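Local coordinates for cellobiose 2-epimerase (Ruminococcus albus, PDB 3VW5), which catalyses the reversible epimerization of cellobiose to 4-O-beta-D-glucopyranosyl-D-mannose, at residues I15-K20 against E364-W369; D23-G28 against L39-D44. The protein carries 2 engineered substitutions. All coordinates share one frame; numbering follows the deposited sequence.

In the fold
Both contacts lie at or just after the end of the first helix of this (alpha/alpha)6 barrel. Interaction 1 fastens the last turn of helix 2-19 to the loop 364-369 that precedes the final helix, joining residues far apart in sequence; its centre lies about 15 Å from the centre of the chain. Interaction 2 begins two residues later in sequence, about 12 Å away centre to centre and about 23 Å from the chain's centre, and is a looser, partly buried meeting of two loops. The residues linking those loops connect the two places: Leu-33 and Ser-34 bond to loop 364-369, while Tyr-32 bonds by its backbone to Asp-40.

Interaction 1 (I15-K20 against E364-W369)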
ATOM      1  N   ILE A  15     -12.061 -11.337   5.163  1.00 40.15           N
ATOM      2  CA  ILE A  15     -11.668 -11.573   6.556  1.00 39.89           C
ATOM      3  C   ILE A  15     -11.608 -13.071   6.904  1.00 42.01           C
ATOM      4  O   ILE A  15     -10.601 -13.558   7.439  1.00 39.13           O
ATOM      5  CB  ILE A  15     -12.570 -10.803   7.540  1.00 36.76           C
ATOM      6  CG1 ILE A  15     -12.156  -9.332   7.576  1.00 34.99           C
ATOM      7  CG2 ILE A  15     -12.502 -11.436   8.924  1.00 32.64           C
ATOM      8  CD1 ILE A  15     -13.255  -8.397   7.998  1.00 34.36           C
ATOM      9  N   PRO A  16     -12.679 -13.816   6.586  1.00 41.56           N
ATOM     10  CA  PRO A  16     -12.634 -15.259   6.840  1.00 42.95           C
ATOM     11  C   PRO A  16     -11.416 -15.925   6.183  1.00 42.44           C
ATOM     12  O   PRO A  16     -10.792 -16.789   6.802  1.00 42.14           O
ATOM     13  CB  PRO A  16     -13.933 -15.761   6.203  1.00 36.03           C
ATOM     14  CG  PRO A  16     -14.835 -14.587   6.225  1.00 39.51           C
ATOM     15  CD  PRO A  16     -13.969 -13.395   6.007  1.00 38.97           C
ATOM     16  N   PHE A  17     -11.083 -15.531   4.952  1.00 41.12           N
ATOM     17  CA  PHE A  17      -9.918 -16.092   4.271  1.00 38.11           C
ATOM     18  C   PHE A  17      -8.636 -15.822   5.059  1.00 38.92           C
ATOM     19  O   PHE A  17      -7.874 -16.735   5.383  1.00 37.83           O
ATOM     20  CB  PHE A  17      -9.784 -15.531   2.851  1.00 42.28           C
ATOM     21  CG  PHE A  17      -8.476 -15.893   2.171  1.00 41.94           C
ATOM     22  CD1 PHE A  17      -8.359 -17.071   1.453  1.00 37.33           C
ATOM     23  CD2 PHE A  17      -7.368 -15.055   2.268  1.00 34.39           C
ATOM     24  CE1 PHE A  17      -7.178 -17.419   0.845  1.00 39.22           C
ATOM     25  CE2 PHE A  17      -6.184 -15.395   1.673  1.00 37.18           C
ATOM     26  CZ  PHE A  17      -6.082 -16.584   0.950  1.00 41.91           C
ATOM     27  N   TRP A  18      -8.387 -14.561   5.375  1.00 37.30           N
ATOM     28  CA  TRP A  18      -7.152 -14.248   6.078  1.00 39.31           C
ATOM     29  C   TRP A  18      -7.099 -14.864   7.472  1.00 36.80           C
ATOM     30  O   TRP A  18      -6.067 -15.391   7.875  1.00 36.85           O
ATOM     31  CB  TRP A  18      -6.876 -12.745   6.056  1.00 35.03           C
ATOM     32  CG  TRP A  18      -6.399 -12.352   4.712  1.00 32.32           C
ATOM     33  CD1 TRP A  18      -7.154 -11.874   3.685  1.00 33.99           C
ATOM     34  CD2 TRP A  18      -5.065 -12.478   4.208  1.00 33.35           C
ATOM     35  NE1 TRP A  18      -6.370 -11.659   2.581  1.00 33.11           N
ATOM     36  CE2 TRP A  18      -5.081 -12.024   2.873  1.00 33.44           C
ATOM     37  CE3 TRP A  18      -3.849 -12.906   4.765  1.00 38.16           C
ATOM     38  CZ2 TRP A  18      -3.923 -11.997   2.074  1.00 34.46           C
ATOM     39  CZ3 TRP A  18      -2.698 -12.886   3.972  1.00 31.94           C
ATOM     40  CH2 TRP A  18      -2.746 -12.432   2.643  1.00 37.67           C
ATOM     41  N   ASN A  19      -8.220 -14.836   8.187  1.00 40.17           N
ATOM     42  CA  ASN A  19      -8.297 -15.474   9.502  1.00 38.44           C
ATOM     43  C   ASN A  19      -7.712 -16.883   9.507  1.00 40.39           C
ATOM     44  O   ASN A  19      -7.079 -17.290  10.484  1.00 42.26           O
ATOM     45  CB  ASN A  19      -9.734 -15.497  10.026  1.00 37.64           C
ATOM     46  CG  ASN A  19     -10.233 -14.121  10.437  1.00 43.73           C
ATOM     47  OD1 ASN A  19      -9.454 -13.168  10.554  1.00 40.75           O
ATOM     48  ND2 ASN A  19     -11.542 -14.012  10.664  1.00 39.37           N
ATOM     49  N   LYS A  20      -7.904 -17.619   8.413  1.00 38.18           N
ATOM     50  CA  LYS A  20      -7.429 -18.999   8.336  1.00 35.72           C
ATOM     51  C   LYS A  20      -5.931 -19.092   8.158  1.00 37.30           C
ATOM     52  O   LYS A  20      -5.362 -20.176   8.231  1.00 43.29           O
ATOM     53  CB  LYS A  20      -8.116 -19.759   7.203  1.00 41.29           C
ATOM     54  CG  LYS A  20      -9.640 -19.744   7.275  1.00 52.32           C
ATOM     55  CD  LYS A  20     -10.272 -20.615   6.177  1.00 52.72           C
ATOM     56  CE  LYS A  20     -11.780 -20.335   6.046  1.00 67.06           C
ATOM     57  NZ  LYS A  20     -12.514 -20.449   7.358  1.00 63.49           N
ATOM     58  N   GLU A 364       1.033 -16.131  -7.184  1.00 40.77           N
ATOM     59  CA  GLU A 364       0.505 -16.712  -5.946  1.00 41.46           C
ATOM     60  C   GLU A 364      -0.697 -15.943  -5.390  1.00 42.68           C
ATOM     61  O   GLU A 364      -0.869 -14.748  -5.669  1.00 41.30           O
ATOM     62  CB  GLU A 364       1.596 -16.790  -4.875  1.00 38.43           C
ATOM     63  CG  GLU A 364       3.002 -16.635  -5.431  1.00 57.60           C
ATOM     64  CD  GLU A 364       3.449 -15.189  -5.481  1.00 55.86           C
ATOM     65  OE1 GLU A 364       3.698 -14.665  -6.598  1.00 56.15           O
ATOM     66  OE2 GLU A 364       3.545 -14.583  -4.394  1.00 54.61           O
ATOM     67  N   THR A 365      -1.514 -16.633  -4.593  1.00 35.80           N
ATOM     68  CA  THR A 365      -2.664 -16.016  -3.933  1.00 40.52           C
ATOM     69  C   THR A 365      -2.213 -15.176  -2.730  1.00 37.09           C
ATOM     70  O   THR A 365      -2.763 -14.118  -2.445  1.00 29.42           O
ATOM     71  CB  THR A 365      -3.653 -17.086  -3.457  1.00 36.59           C
ATOM     72  OG1 THR A 365      -3.932 -17.980  -4.537  1.00 43.55           O
ATOM     73  CG2 THR A 365      -4.955 -16.460  -3.015  1.00 40.53           C
ATOM     74  N   VAL A 366      -1.196 -15.673  -2.039  1.00 35.72           N
ATOM     75  CA  VAL A 366      -0.612 -14.979  -0.907  1.00 36.28           C
ATOM     76  C   VAL A 366       0.893 -15.167  -0.932  1.00 39.84           C
ATOM     77  O   VAL A 366       1.381 -16.290  -1.084  1.00 42.11           O
ATOM     78  CB  VAL A 366      -1.112 -15.538   0.438  1.00 39.24           C
ATOM     79  CG1 VAL A 366      -0.449 -14.785   1.588  1.00 35.60           C
ATOM     80  CG2 VAL A 366      -2.625 -15.459   0.537  1.00 31.36           C
ATOM     81  N   GLY A 367       1.627 -14.071  -0.762  1.00 41.80           N
ATOM     82  CA  GLY A 367       3.077 -14.124  -0.681  1.00 33.76           C
ATOM     83  C   GLY A 367       3.644 -12.808  -0.188  1.00 38.10           C
ATOM     84  O   GLY A 367       2.904 -11.937   0.276  1.00 38.37           O
ATOM     85  N   PRO A 368       4.969 -12.640  -0.307  1.00 40.05           N
ATOM     86  CA  PRO A 368       5.621 -11.425   0.193  1.00 37.69           C
ATOM     87  C   PRO A 368       5.024 -10.151  -0.394  1.00 32.27           C
ATOM     88  O   PRO A 368       5.011  -9.133   0.283  1.00 42.54           O
ATOM     89  CB  PRO A 368       7.079 -11.602  -0.257  1.00 34.58           C
ATOM     90  CG  PRO A 368       7.243 -13.059  -0.408  1.00 35.88           C
ATOM     91  CD  PRO A 368       5.931 -13.538  -0.966  1.00 34.34           C
ATOM     92  N   TRP A 369       4.508 -10.215  -1.612  1.00 39.52           N
ATOM     93  CA  TRP A 369       3.956  -9.024  -2.255  1.00 45.08           C
ATOM     94  C   TRP A 369       2.426  -8.979  -2.410  1.00 44.69           C
ATOM     95  O   TRP A 369       1.885  -8.001  -2.922  1.00 49.76           O
ATOM     96  CB  TRP A 369       4.647  -8.768  -3.590  1.00 39.45           C
ATOM     97  CG  TRP A 369       5.990  -8.157  -3.437  1.00 48.92           C
ATOM     98  CD1 TRP A 369       7.193  -8.779  -3.605  1.00 53.51           C
ATOM     99  CD2 TRP A 369       6.285  -6.793  -3.074  1.00 58.58           C
ATOM    100  NE1 TRP A 369       8.222  -7.886  -3.388  1.00 62.89           N
ATOM    101  CE2 TRP A 369       7.693  -6.664  -3.058  1.00 63.67           C
ATOM    102  CE3 TRP A 369       5.494  -5.669  -2.769  1.00 55.19           C
ATOM    103  CZ2 TRP A 369       8.332  -5.452  -2.747  1.00 65.85           C
ATOM    104  CZ3 TRP A 369       6.134  -4.463  -2.456  1.00 55.71           C
ATOM    105  CH2 TRP A 369       7.540  -4.368  -2.449  1.00 60.61           C
TER
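Val-366 meets two aromatic rings that follow each other on helix 2-19, Phe-17 and Trp-18. At the edge of the Phe-17 ring, close to its plane, sits the Val-366 methyl CG2, 3.7 Å from Phe-17 CZ and equally near CE2; Trp-18 CD1 lies at another part of that edge. The indole carries Phe-17 CE2 over one face, 3.7 Å above its plane and displaced toward the rim. Val-366 CG1 approaches the indole obliquely at the outer end of the six-membered ring, where it is 3.5 Å from Trp-18 CH2. CG2 also reaches this carbon, so one methyl touches both rings while the other serves the tryptophan alone. With CG anti to the backbone N (chi1 170°), Phe-17 sends its ring toward Val-366, whereas Trp-18 keeps CG beside its own N (chi1 -75°), which brings the six-membered end of the indole to the valine methyls.

In the (alpha/alpha)6 barrel this joins the end of helix 2-19 to the loop before helix 373-385, near where the first and last helices of the chain come together. The loop is shaped by a classic beta bulge, in which Thr-365 and Val-366 both face Leu-33. Thr-365 adds its methyl CG2 beside the valine, 4.1 Å from Phe-17 CZ. Its hydroxyl OG1 is hydrogen-bonded to the carbonyl of Ser-34, which leaves the methyl to the phenylalanine. Phe-17 packs on Leu-33 as well, and the same leucine is backbone-bonded to Val-366. All four touching residues are buried, yet the indole NH is satisfied: Trp-18 NE1 is hydrogen-bonded to Glu-348 OE2, a bond that probably helps fix the turn of the ring. Ile-53 and Tyr-57 of helix 47-64 also pack against this indole.

Interaction 2 (D23-G28 against L39-D44); sequences DDENGG and LDKKAD
Glu-25 and Lys-41 make the main approach between these loops, along the aliphatic part of the lysine: Glu-25 OE1 is 4.3 Å from Lys-41 CD. Their opposite charges stand 4.4 Å apart, Glu-25 OE1 to Lys-41 NZ, too far for a salt bridge, and any attraction is probably modest. Extended past CB (chi2 -173°), the lysine chain lies alongside the carboxylate, with CD and NZ almost equally distant from OE1. The two ends share a neighbour, the Tyr-30 hydroxyl, which is hydrogen-bonded to Glu-25 OE2 and weakly to Lys-41 NZ. The other approach is looser, with Asp-23 OD1 4.5 Å from the carbonyl O of Lys-41; Asp-23 OD1 is instead salt-bridged to Lys-45 NZ.

Behind the glutamate, Asp-23 holds its loop in shape as an Asx motif. Its OD2 accepts a nearly straight bond from Asn-26 N at 2.7 Å, the donor arriving from above the carboxylate plane, 50° out of it. Glu-25 N gives the same oxygen a second, weak bond. The loop is drawn shut by Asp-23 N to Gly-28 O, also 2.7 Å, through two glycines with positive phi.

On the facing side a type I turn from Asp-40 to Ala-43 presents Lys-41, closed by Ala-43 N to Asp-40 O at 2.9 Å. Asp-40 adds an Asx turn: its OD1 takes Lys-42 N at 3.2 Å, again from well above the carboxylate plane.

Farther out, Asn-26 and Lys-42 both rest on Phe-98, in the connection between strands 95-96 and 102-108. His-75 of helix 67-84 bonds to the Asp-23 carbonyl, while the turn leads straight into strand 45-46, whose first residue, Lys-45, also reaches back to Gly-27 O; helix 2-19 lies just upstream.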
ATOM      1  N   ASP A  23      -0.945 -18.203  12.030  1.00 46.71           N
ATOM      2  CA  ASP A  23      -0.030 -19.252  12.471  1.00 46.13           C
ATOM      3  C   ASP A  23       0.176 -19.171  13.988  1.00 52.18           C
ATOM      4  O   ASP A  23       0.996 -18.380  14.476  1.00 50.34           O
ATOM      5  CB  ASP A  23       1.311 -19.121  11.746  1.00 43.25           C
ATOM      6  CG  ASP A  23       2.237 -20.285  12.022  1.00 52.97           C
ATOM      7  OD1 ASP A  23       3.220 -20.494  11.255  1.00 49.31           O
ATOM      8  OD2 ASP A  23       1.970 -21.001  13.010  1.00 49.87           O
ATOM      9  N   ASP A  24      -0.576 -19.977  14.731  1.00 51.71           N
ATOM     10  CA  ASP A  24      -0.431 -20.016  16.184  1.00 49.49           C
ATOM     11  C   ASP A  24       0.696 -20.954  16.606  1.00 48.76           C
ATOM     12  O   ASP A  24       1.098 -20.965  17.761  1.00 58.31           O
ATOM     13  CB  ASP A  24      -1.738 -20.432  16.858  1.00 45.08           C
ATOM     14  CG  ASP A  24      -2.852 -19.428  16.646  1.00 50.85           C
ATOM     15  OD1 ASP A  24      -2.666 -18.241  17.005  1.00 51.19           O
ATOM     16  OD2 ASP A  24      -3.917 -19.829  16.119  1.00 51.50           O
ATOM     17  N   GLU A  25       1.217 -21.725  15.666  1.00 45.93           N
ATOM     18  CA  GLU A  25       2.319 -22.644  15.956  1.00 53.70           C
ATOM     19  C   GLU A  25       3.699 -21.964  15.931  1.00 56.74           C
ATOM     20  O   GLU A  25       4.497 -22.095  16.864  1.00 52.26           O
ATOM     21  CB  GLU A  25       2.286 -23.814  14.969  1.00 62.58           C
ATOM     22  CG  GLU A  25       0.849 -24.299  14.654  1.00 76.23           C
ATOM     23  CD  GLU A  25       0.379 -23.932  13.235  1.00 76.90           C
ATOM     24  OE1 GLU A  25       1.002 -24.428  12.256  1.00 74.04           O
ATOM     25  OE2 GLU A  25      -0.607 -23.140  13.101  1.00 71.85           O
ATOM     26  N   ASN A  26       3.982 -21.231  14.863  1.00 56.74           N
ATOM     27  CA  ASN A  26       5.252 -20.528  14.783  1.00 55.04           C
ATOM     28  C   ASN A  26       5.132 -18.998  14.832  1.00 54.08           C
ATOM     29  O   ASN A  26       6.126 -18.291  14.659  1.00 55.33           O
ATOM     30  CB  ASN A  26       6.055 -20.987  13.568  1.00 54.25           C
ATOM     31  CG  ASN A  26       6.657 -22.378  13.759  1.00 59.99           C
ATOM     32  OD1 ASN A  26       7.544 -22.575  14.599  1.00 64.06           O
ATOM     33  ND2 ASN A  26       6.191 -23.342  12.968  1.00 49.58           N
ATOM     34  N   GLY A  27       3.927 -18.491  15.085  1.00 48.52           N
ATOM     35  CA  GLY A  27       3.726 -17.057  15.227  1.00 42.49           C
ATOM     36  C   GLY A  27       3.460 -16.357  13.910  1.00 45.36           C
ATOM     37  O   GLY A  27       3.865 -16.820  12.851  1.00 48.44           O
ATOM     38  N   GLY A  28       2.765 -15.235  13.962  1.00 42.53           N
ATOM     39  CA  GLY A  28       2.454 -14.505  12.750  1.00 40.41           C
ATOM     40  C   GLY A  28       1.507 -15.257  11.832  1.00 43.44           C
ATOM     41  O   GLY A  28       0.678 -16.035  12.291  1.00 46.85           O
ATOM     42  N   LEU A  39      -0.938 -24.479   0.242  1.00 48.68           N
ATOM     43  CA  LEU A  39      -0.338 -23.687   1.307  1.00 44.24           C
ATOM     44  C   LEU A  39       1.016 -24.229   1.780  1.00 46.81           C
ATOM     45  O   LEU A  39       1.148 -25.419   2.039  1.00 53.19           O
ATOM     46  CB  LEU A  39      -1.306 -23.665   2.479  1.00 40.11           C
ATOM     47  CG  LEU A  39      -0.864 -22.925   3.731  1.00 52.85           C
ATOM     48  CD1 LEU A  39      -0.890 -21.428   3.461  1.00 44.09           C
ATOM     49  CD2 LEU A  39      -1.759 -23.315   4.930  1.00 48.48           C
ATOM     50  N   ASP A  40       2.020 -23.360   1.897  1.00 48.67           N
ATOM     51  CA  ASP A  40       3.320 -23.756   2.449  1.00 47.37           C
ATOM     52  C   ASP A  40       3.531 -23.132   3.817  1.00 49.56           C
ATOM     53  O   ASP A  40       4.082 -22.041   3.920  1.00 52.93           O
ATOM     54  CB  ASP A  40       4.475 -23.354   1.522  1.00 47.89           C
ATOM     55  CG  ASP A  40       5.847 -23.845   2.023  1.00 52.97           C
ATOM     56  OD1 ASP A  40       5.902 -24.749   2.890  1.00 53.52           O
ATOM     57  OD2 ASP A  40       6.884 -23.335   1.533  1.00 52.19           O
ATOM     58  N   LYS A  41       3.097 -23.827   4.865  1.00 53.77           N
ATOM     59  CA  LYS A  41       3.204 -23.313   6.230  1.00 50.70           C
ATOM     60  C   LYS A  41       4.649 -23.031   6.599  1.00 47.18           C
ATOM     61  O   LYS A  41       4.924 -22.243   7.493  1.00 55.63           O
ATOM     62  CB  LYS A  41       2.575 -24.281   7.237  1.00 48.34           C
ATOM     63  CG  LYS A  41       1.094 -24.531   7.014  1.00 50.90           C
ATOM     64  CD  LYS A  41       0.476 -25.366   8.142  1.00 54.36           C
ATOM     65  CE  LYS A  41      -1.019 -25.610   7.905  1.00 54.06           C
ATOM     66  NZ  LYS A  41      -1.776 -25.823   9.177  1.00 64.27           N
ATOM     67  N   LYS A  42       5.567 -23.662   5.887  1.00 46.39           N
ATOM     68  CA  LYS A  42       6.984 -23.535   6.177  1.00 52.09           C
ATOM     69  C   LYS A  42       7.699 -22.484   5.310  1.00 51.76           C
ATOM     70  O   LYS A  42       8.919 -22.349   5.372  1.00 51.36           O
ATOM     71  CB  LYS A  42       7.663 -24.902   6.021  1.00 57.10           C
ATOM     72  CG  LYS A  42       8.317 -25.425   7.297  1.00 63.81           C
ATOM     73  CD  LYS A  42       7.304 -25.992   8.294  1.00 59.54           C
ATOM     74  CE  LYS A  42       7.227 -27.527   8.195  1.00 71.95           C
ATOM     75  NZ  LYS A  42       8.575 -28.186   8.027  1.00 72.60           N
ATOM     76  N   ALA A  43       6.948 -21.746   4.499  1.00 49.99           N
ATOM     77  CA  ALA A  43       7.547 -20.710   3.650  1.00 49.19           C
ATOM     78  C   ALA A  43       8.070 -19.536   4.480  1.00 47.45           C
ATOM     79  O   ALA A  43       7.637 -19.321   5.610  1.00 45.74           O
ATOM     80  CB  ALA A  43       6.548 -20.223   2.590  1.00 43.34           C
ATOM     81  N   ASP A  44       9.002 -18.781   3.915  1.00 44.40           N
ATOM     82  CA  ASP A  44       9.495 -17.573   4.561  1.00 43.02           C
ATOM     83  C   ASP A  44       8.381 -16.542   4.705  1.00 44.88           C
ATOM     84  O   ASP A  44       7.515 -16.423   3.830  1.00 42.06           O
ATOM     85  CB  ASP A  44      10.638 -16.960   3.756  1.00 47.73           C
ATOM     86  CG  ASP A  44      11.899 -17.805   3.776  1.00 52.52           C
ATOM     87  OD1 ASP A  44      12.086 -18.608   4.728  1.00 54.21           O
ATOM     88  OD2 ASP A  44      12.711 -17.646   2.835  1.00 51.12           O
TER